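Local coordinates for protein acylneuraminate lyase (Mycoplasma synoviae, PDB 4N4P) that belongs to the dihydrodipicolinate synthetase family and folds as a TIM barrel, with four protein chains in the assembly, at residues L10-V15 / N34-K39; L24-V29 / M66-E71; I260-L263 / G269-R272. All blocks are in the same frame, centred on the assembly; numbering follows the deposited sequence.

The three contacts form a small cluster in one TIM-barrel chain. Their centres lie about 13 to 15 Å apart. Interactions 1 and 2 share helix 26-39, and their segments alternate along the sequence. Interaction 1 sets that helix against strand 9-12 and the loop after it. Interaction 2 sets it against helix 59-73. The two meet where M14 CE reaches V69 CG2 at 3.7 Å. Interaction 3 comes much later, where helix 253-263 meets the loop that follows it. M261 of this helix packs on F35 and V15 of interaction 1, and R272 lies beside L24 of interaction 2. The early barrel elements and the C-terminal helical part are thus in direct contact.

Interaction 1 (L10-V15 / N34-K39); sequences LFPAMV and NFLVEK
This is a buried apolar contact between the first barrel strand, 9-12, with the loop after it, and the helix that follows, 26-39. P12 and M14 receive L36. The CA atoms of P12 and L36 are 7.8 Å apart, and no hydrogen bond crosses between the segments. L36 points at the strand. Its CG lies beside the backbone N (chi1 -63°), and the extended side chain brings both methyls to the P12 ring. P12 CG sits 3.9 Å from L36 CD1 and 4.0 Å from L36 CD2, so the fork of the leucine straddles one corner of the ring. P12 and L36 run past each other in opposite directions. M14 comes in at a slant. Its CG stands anti to the backbone N (chi1 -163°), which lays it against L36 CD1 at 3.7 Å. The CD1 methyl is therefore shared by P12 and M14. The contact joins the end of the first strand and its loop to the first outer helix. I45 of strand 44-47 also packs on M14 and L36, while N213 of helix 212-227 touches P12 and L36 from the last part of the barrel.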
loop_
_atom_site.group_PDB
_atom_site.type_symbol
_atom_site.label_atom_id
_atom_site.label_comp_id
_atom_site.label_asym_id
_atom_site.label_seq_id
_atom_site.Cartn_x
_atom_site.Cartn_y
_atom_site.Cartn_z
ATOM N N LEU A 10 -23.945 2.110 -22.872
ATOM C CA LEU A 10 -23.570 3.081 -21.847
ATOM C C LEU A 10 -24.668 3.327 -20.825
ATOM O O LEU A 10 -25.812 3.639 -21.184
ATOM C CB LEU A 10 -23.193 4.414 -22.476
ATOM C CG LEU A 10 -21.991 4.388 -23.405
ATOM C CD1 LEU A 10 -21.801 5.822 -23.965
ATOM C CD2 LEU A 10 -20.728 3.922 -22.650
ATOM N N PHE A 11 -24.275 3.226 -19.557
ATOM C CA PHE A 11 -25.143 3.487 -18.402
ATOM C C PHE A 11 -24.498 4.572 -17.525
ATOM O O PHE A 11 -23.721 4.239 -16.634
ATOM C CB PHE A 11 -25.264 2.222 -17.559
ATOM C CG PHE A 11 -26.119 1.147 -18.181
ATOM C CD1 PHE A 11 -25.742 0.536 -19.369
ATOM C CD2 PHE A 11 -27.301 0.766 -17.577
ATOM C CE1 PHE A 11 -26.540 -0.452 -19.955
ATOM C CE2 PHE A 11 -28.109 -0.248 -18.131
ATOM C CZ PHE A 11 -27.748 -0.828 -19.324
ATOM N N PRO A 12 -24.842 5.851 -17.737
ATOM C CA PRO A 12 -24.377 6.876 -16.802
ATOM C C PRO A 12 -24.817 6.538 -15.378
ATOM O O PRO A 12 -25.958 6.065 -15.139
ATOM C CB PRO A 12 -25.102 8.155 -17.273
ATOM C CG PRO A 12 -26.291 7.628 -18.106
ATOM C CD PRO A 12 -25.740 6.413 -18.769
ATOM N N ALA A 13 -23.908 6.755 -14.441
ATOM C CA ALA A 13 -24.238 6.699 -13.022
ATOM C C ALA A 13 -24.856 8.046 -12.658
ATOM O O ALA A 13 -24.157 9.044 -12.426
ATOM C CB ALA A 13 -22.997 6.410 -12.191
ATOM N N MET A 14 -26.176 8.072 -12.667
ATOM C CA MET A 14 -26.937 9.318 -12.634
ATOM C C MET A 14 -26.674 10.132 -11.382
ATOM O O MET A 14 -26.659 9.586 -10.307
ATOM C CB MET A 14 -28.433 9.008 -12.678
ATOM C CG MET A 14 -29.258 10.238 -13.070
ATOM S SD MET A 14 -31.006 9.883 -12.957
ATOM C CE MET A 14 -31.305 10.074 -11.213
ATOM N N VAL A 15 -26.480 11.436 -11.559
ATOM C CA VAL A 15 -26.423 12.370 -10.437
ATOM C C VAL A 15 -27.830 12.535 -9.848
ATOM O O VAL A 15 -28.829 12.405 -10.562
ATOM C CB VAL A 15 -25.827 13.736 -10.863
ATOM C CG1 VAL A 15 -24.376 13.536 -11.300
ATOM C CG2 VAL A 15 -26.655 14.394 -12.003
ATOM N N ASN A 34 -34.577 12.728 -18.697
ATOM C CA ASN A 34 -34.807 13.093 -20.092
ATOM C C ASN A 34 -33.535 13.491 -20.822
ATOM O O ASN A 34 -33.361 13.153 -21.985
ATOM C CB ASN A 34 -35.847 14.220 -20.220
ATOM C CG ASN A 34 -37.250 13.810 -19.761
ATOM O OD1 ASN A 34 -37.593 12.631 -19.634
ATOM N ND2 ASN A 34 -38.090 14.824 -19.536
ATOM N N PHE A 35 -32.656 14.243 -20.157
ATOM C CA PHE A 35 -31.392 14.658 -20.755
ATOM C C PHE A 35 -30.564 13.413 -21.135
ATOM O O PHE A 35 -30.046 13.304 -22.261
ATOM C CB PHE A 35 -30.628 15.555 -19.761
ATOM C CG PHE A 35 -29.259 15.968 -20.226
ATOM C CD1 PHE A 35 -29.102 16.901 -21.242
ATOM C CD2 PHE A 35 -28.117 15.434 -19.603
ATOM C CE1 PHE A 35 -27.820 17.304 -21.649
ATOM C CE2 PHE A 35 -26.854 15.824 -19.995
ATOM C CZ PHE A 35 -26.701 16.765 -21.016
ATOM N N LEU A 36 -30.503 12.452 -20.224
ATOM C CA LEU A 36 -29.715 11.231 -20.460
ATOM C C LEU A 36 -30.293 10.407 -21.612
ATOM O O LEU A 36 -29.568 9.948 -22.505
ATOM C CB LEU A 36 -29.636 10.387 -19.184
ATOM C CG LEU A 36 -28.905 11.087 -18.025
ATOM C CD1 LEU A 36 -28.859 10.200 -16.776
ATOM C CD2 LEU A 36 -27.487 11.461 -18.502
ATOM N N VAL A 37 -31.609 10.229 -21.597
ATOM C CA VAL A 37 -32.276 9.456 -22.642
ATOM C C VAL A 37 -32.237 10.191 -23.979
ATOM O O VAL A 37 -31.898 9.601 -24.994
ATOM C CB VAL A 37 -33.746 9.150 -22.253
ATOM C CG1 VAL A 37 -34.514 8.443 -23.417
ATOM C CG2 VAL A 37 -33.796 8.299 -20.946
ATOM N N GLU A 38 -32.593 11.475 -23.978
ATOM C CA GLU A 38 -32.885 12.166 -25.247
ATOM C C GLU A 38 -31.700 12.871 -25.860
ATOM O O GLU A 38 -31.603 12.964 -27.086
ATOM C CB GLU A 38 -34.044 13.161 -25.051
ATOM C CG GLU A 38 -35.313 12.500 -24.546
ATOM C CD GLU A 38 -36.299 13.482 -23.898
ATOM O OE1 GLU A 38 -36.193 14.707 -24.124
ATOM O OE2 GLU A 38 -37.172 13.022 -23.137
ATOM N N LYS A 39 -30.799 13.390 -25.016
ATOM C CA LYS A 39 -29.661 14.161 -25.496
ATOM C C LYS A 39 -28.376 13.356 -25.442
ATOM O O LYS A 39 -27.595 13.378 -26.395
ATOM C CB LYS A 39 -29.462 15.459 -24.690
ATOM C CG LYS A 39 -30.606 16.476 -24.860
ATOM C CD LYS A 39 -30.698 16.952 -26.313
ATOM C CE LYS A 39 -31.739 18.059 -26.437
ATOM N NZ LYS A 39 -33.092 17.468 -26.405
#

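Interaction 2 (L24-V29 / M66-E71); sequences LHKAGV and MKLVAE
V29 and K26, in the first turn of helix 26-39, pack on L68 and V69 of helix 59-73. Both helices belong to the outer layer of the TIM barrel. The CA atoms of V29 and L68 come within 6.6 Å.

The apolar packing centres on V29. Its CG1 stands anti to the backbone N (chi1 172°) and touches two neighbours, L68 CB at 3.8 Å and V69 CG2 at 3.6 Å. It thus meets the base of L68 and a methyl of V69. V29 crosses each of them at about a right angle. L68 CD1 lies over the start of helix 26-39 and touches both K26 and V29. It meets K26 CB at 3.7 Å and V29 CB at 4.0 Å, and it lies 3.6 Å from K26 O. The lysine uses its carbon chain in this contact, while its end leads away from helix 59-73. V69 carries the packing inward to M14 and V33.

The polar interactions lie around this patch, and no hydrogen bond joins the two segments. H25 holds the N-cap position, and its NE2 is hydrogen-bonded to D267. G28 N lies over one face of the H25 ring, near its rim. E71 OE1 forms a salt bridge with NZ of K30, the residue after V29.

The segments thus meet through methyl and methylene groups, with the buried valines on the inner side and K26 on the exposed outer side. Van der Waals packing and burial of apolar surface account for the contact, and the ionic link between the helices lies just beyond, at E71 and K30.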
loop_
_atom_site.group_PDB
_atom_site.type_symbol
_atom_site.label_atom_id
_atom_site.label_comp_id
_atom_site.label_asym_id
_atom_site.label_seq_id
_atom_site.Cartn_x
_atom_site.Cartn_y
_atom_site.Cartn_z
ATOM N N LEU A 24 -34.131 17.260 -1.752
ATOM C CA LEU A 24 -34.280 16.524 -3.016
ATOM C C LEU A 24 -35.058 17.359 -4.026
ATOM O O LEU A 24 -36.186 17.817 -3.737
ATOM C CB LEU A 24 -34.996 15.185 -2.806
ATOM C CG LEU A 24 -35.131 14.319 -4.059
ATOM C CD1 LEU A 24 -33.749 13.937 -4.601
ATOM C CD2 LEU A 24 -35.940 13.083 -3.718
ATOM N N HIS A 25 -34.473 17.579 -5.199
ATOM C CA HIS A 25 -35.153 18.354 -6.239
ATOM C C HIS A 25 -35.889 17.439 -7.232
ATOM O O HIS A 25 -35.319 16.979 -8.230
ATOM C CB HIS A 25 -34.195 19.313 -6.941
ATOM C CG HIS A 25 -34.877 20.233 -7.903
ATOM N ND1 HIS A 25 -36.085 20.842 -7.620
ATOM C CD2 HIS A 25 -34.516 20.661 -9.131
ATOM C CE1 HIS A 25 -36.447 21.588 -8.649
ATOM N NE2 HIS A 25 -35.509 21.499 -9.577
ATOM N N LYS A 26 -37.157 17.171 -6.918
ATOM C CA LYS A 26 -37.919 16.118 -7.580
ATOM C C LYS A 26 -38.075 16.383 -9.063
ATOM O O LYS A 26 -37.856 15.470 -9.850
ATOM C CB LYS A 26 -39.293 15.915 -6.909
ATOM C CG LYS A 26 -39.196 15.678 -5.422
ATOM C CD LYS A 26 -40.307 14.749 -4.954
ATOM C CE LYS A 26 -40.715 14.980 -3.524
ATOM N NZ LYS A 26 -42.127 15.463 -3.527
ATOM N N ALA A 27 -38.404 17.622 -9.445
ATOM C CA ALA A 27 -38.551 17.977 -10.859
ATOM C C ALA A 27 -37.236 17.810 -11.599
ATOM O O ALA A 27 -37.216 17.487 -12.795
ATOM C CB ALA A 27 -39.066 19.433 -11.015
ATOM N N GLY A 28 -36.135 18.070 -10.895
ATOM C CA GLY A 28 -34.807 17.898 -11.490
ATOM C C GLY A 28 -34.476 16.453 -11.850
ATOM O O GLY A 28 -33.790 16.197 -12.847
ATOM N N VAL A 29 -34.942 15.502 -11.035
ATOM C CA VAL A 29 -34.703 14.080 -11.342
ATOM C C VAL A 29 -35.271 13.767 -12.732
ATOM O O VAL A 29 -34.606 13.161 -13.582
ATOM C CB VAL A 29 -35.305 13.145 -10.265
ATOM C CG1 VAL A 29 -35.214 11.682 -10.712
ATOM C CG2 VAL A 29 -34.609 13.358 -8.921
ATOM N N MET A 66 -36.214 6.597 -6.963
ATOM C CA MET A 66 -36.509 5.386 -7.739
ATOM C C MET A 66 -37.838 5.527 -8.483
ATOM O O MET A 66 -37.962 5.121 -9.658
ATOM C CB MET A 66 -36.535 4.177 -6.834
ATOM C CG MET A 66 -35.158 3.793 -6.288
ATOM S SD MET A 66 -35.167 2.543 -5.018
ATOM C CE MET A 66 -35.632 1.071 -5.950
ATOM N N LYS A 67 -38.841 6.081 -7.794
ATOM C CA LYS A 67 -40.158 6.299 -8.418
ATOM C C LYS A 67 -40.086 7.303 -9.544
ATOM O O LYS A 67 -40.609 7.062 -10.635
ATOM C CB LYS A 67 -41.189 6.764 -7.372
ATOM C CG LYS A 67 -41.485 5.713 -6.381
ATOM C CD LYS A 67 -42.034 6.278 -5.084
ATOM C CE LYS A 67 -42.477 5.160 -4.181
ATOM N NZ LYS A 67 -43.492 4.298 -4.879
ATOM N N LEU A 68 -39.418 8.423 -9.291
ATOM C CA LEU A 68 -39.357 9.513 -10.249
ATOM C C LEU A 68 -38.609 9.102 -11.501
ATOM O O LEU A 68 -38.987 9.496 -12.604
ATOM C CB LEU A 68 -38.696 10.743 -9.635
ATOM C CG LEU A 68 -39.410 11.477 -8.499
ATOM C CD1 LEU A 68 -38.440 12.475 -7.857
ATOM C CD2 LEU A 68 -40.702 12.170 -8.956
ATOM N N VAL A 69 -37.561 8.297 -11.329
ATOM C CA VAL A 69 -36.786 7.842 -12.482
ATOM C C VAL A 69 -37.604 6.891 -13.356
ATOM O O VAL A 69 -37.638 7.025 -14.597
ATOM C CB VAL A 69 -35.450 7.170 -12.054
ATOM C CG1 VAL A 69 -34.823 6.417 -13.218
ATOM C CG2 VAL A 69 -34.473 8.241 -11.533
ATOM N N ALA A 70 -38.263 5.937 -12.708
ATOM C CA ALA A 70 -39.068 4.958 -13.440
ATOM C C ALA A 70 -40.196 5.655 -14.200
ATOM O O ALA A 70 -40.458 5.319 -15.358
ATOM C CB ALA A 70 -39.607 3.916 -12.516
ATOM N N GLU A 71 -40.826 6.639 -13.557
ATOM C CA GLU A 71 -41.831 7.502 -14.203
ATOM C C GLU A 71 -41.314 8.257 -15.410
ATOM O O GLU A 71 -41.865 8.141 -16.509
ATOM C CB GLU A 71 -42.444 8.474 -13.179
ATOM C CG GLU A 71 -43.272 7.743 -12.134
ATOM C CD GLU A 71 -43.854 8.663 -11.066
ATOM O OE1 GLU A 71 -43.654 9.904 -11.140
ATOM O OE2 GLU A 71 -44.514 8.123 -10.150
#

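Interaction 3 (I260-L263 / G269-R272); sequences IMRL and GYTR
R262, near the end of helix 253-263, faces G269 in the loop beyond it, with their CA atoms 7.3 Å apart and the G269 backbone at a positive phi. After five residues the loop runs back alongside the helix, toward its start.

R262 carries the whole helix side of the contact. Its chain is bent at chi3 (-55°), which turns the guanidinium across the loop. The group meets two different partners in two different ways. At its edge, near its plane, lies G269 O. R262 NH1 is 2.7 Å from this oxygen, but the N-H...O angle is only 125°, and the hydrogen bond counts as weak. Over one face lies the Y270 ring, stacked with the guanidinium at a plane angle of 19°. Y270 CE1 sits above the middle of the guanidinium, 3.6 Å from R262 CZ. The overlap is off-centre on the ring, and R262 CZ is 4.1 Å from the Y270 ring centroid. This is an offset cation-pi stack. R262 NE lies toward the phenol end, 3.6 Å from Y270 OH.

The Y270 OH has weak hydrogen bonds to D280 and K20. The backbone O of Y270 accepts from K258 NZ. I283 of helix 280-294 packs on R262.

Edge and face of one planar cation are both engaged. The stack sets the tilt of the guanidinium plane, and the weak bond to G269 O meets its edge. D280 and K20 bring opposite charges to the phenol, so no net effect on R262 is clear.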
loop_
_atom_site.group_PDB
_atom_site.type_symbol
_atom_site.label_atom_id
_atom_site.label_comp_id
_atom_site.label_asym_id
_atom_site.label_seq_id
_atom_site.Cartn_x
_atom_site.Cartn_y
_atom_site.Cartn_z
ATOM N N ILE A 260 -22.371 21.194 -15.638
ATOM C CA ILE A 260 -22.449 20.978 -17.089
ATOM C C ILE A 260 -23.895 20.801 -17.509
ATOM O O ILE A 260 -24.348 21.408 -18.476
ATOM C CB ILE A 260 -21.534 19.826 -17.550
ATOM C CG1 ILE A 260 -20.069 20.251 -17.346
ATOM C CG2 ILE A 260 -21.819 19.459 -19.037
ATOM C CD1 ILE A 260 -19.048 19.072 -17.398
ATOM N N MET A 261 -24.630 19.989 -16.761
ATOM C CA MET A 261 -26.052 19.832 -17.038
ATOM C C MET A 261 -26.788 21.158 -16.947
ATOM O O MET A 261 -27.538 21.489 -17.874
ATOM C CB MET A 261 -26.677 18.779 -16.137
ATOM C CG MET A 261 -26.190 17.391 -16.488
ATOM S SD MET A 261 -27.121 16.185 -15.544
ATOM C CE MET A 261 -26.213 14.665 -15.866
ATOM N N ARG A 262 -26.550 21.921 -15.872
ATOM C CA ARG A 262 -27.194 23.243 -15.724
ATOM C C ARG A 262 -26.897 24.159 -16.899
ATOM O O ARG A 262 -27.788 24.862 -17.389
ATOM C CB ARG A 262 -26.769 23.935 -14.427
ATOM C CG ARG A 262 -27.287 23.234 -13.174
ATOM C CD ARG A 262 -27.218 24.184 -11.978
ATOM N NE ARG A 262 -25.880 24.730 -11.771
ATOM C CZ ARG A 262 -24.901 24.116 -11.099
ATOM N NH1 ARG A 262 -25.070 22.883 -10.599
ATOM N NH2 ARG A 262 -23.724 24.719 -10.967
ATOM N N LEU A 263 -25.639 24.163 -17.338
ATOM C CA LEU A 263 -25.200 24.915 -18.524
ATOM C C LEU A 263 -25.991 24.515 -19.773
ATOM O O LEU A 263 -26.180 25.335 -20.671
ATOM C CB LEU A 263 -23.698 24.707 -18.774
ATOM C CG LEU A 263 -23.048 25.404 -19.974
ATOM C CD1 LEU A 263 -23.109 26.931 -19.782
ATOM C CD2 LEU A 263 -21.588 24.908 -20.153
ATOM N N GLY A 269 -29.467 20.819 -10.384
ATOM C CA GLY A 269 -29.264 21.202 -8.987
ATOM C C GLY A 269 -27.827 21.121 -8.513
ATOM O O GLY A 269 -26.899 21.313 -9.300
ATOM N N TYR A 270 -27.663 20.892 -7.215
ATOM C CA TYR A 270 -26.360 20.943 -6.544
ATOM C C TYR A 270 -26.085 19.681 -5.752
ATOM O O TYR A 270 -26.978 18.851 -5.531
ATOM C CB TYR A 270 -26.270 22.205 -5.645
ATOM C CG TYR A 270 -26.401 23.467 -6.487
ATOM C CD1 TYR A 270 -25.269 24.137 -6.933
ATOM C CD2 TYR A 270 -27.653 23.925 -6.919
ATOM C CE1 TYR A 270 -25.365 25.259 -7.746
ATOM C CE2 TYR A 270 -27.761 25.047 -7.748
ATOM C CZ TYR A 270 -26.610 25.705 -8.146
ATOM O OH TYR A 270 -26.703 26.815 -8.952
ATOM N N THR A 271 -24.840 19.537 -5.320
ATOM C CA THR A 271 -24.461 18.470 -4.410
ATOM C C THR A 271 -24.910 18.803 -3.005
ATOM O O THR A 271 -25.182 19.955 -2.703
ATOM C CB THR A 271 -22.934 18.235 -4.417
ATOM O OG1 THR A 271 -22.240 19.431 -4.016
ATOM C CG2 THR A 271 -22.495 17.847 -5.828
ATOM N N ARG A 272 -25.023 17.776 -2.175
ATOM C CA ARG A 272 -25.251 17.930 -0.740
ATOM C C ARG A 272 -23.950 17.991 0.036
ATOM O O ARG A 272 -22.912 17.488 -0.403
ATOM C CB ARG A 272 -26.073 16.768 -0.204
ATOM C CG ARG A 272 -27.549 17.048 -0.231
ATOM C CD ARG A 272 -28.363 15.932 0.443
ATOM N NE ARG A 272 -29.779 16.290 0.377
ATOM C CZ ARG A 272 -30.792 15.431 0.528
ATOM N NH1 ARG A 272 -30.556 14.154 0.762
ATOM N NH2 ARG A 272 -32.047 15.859 0.447
#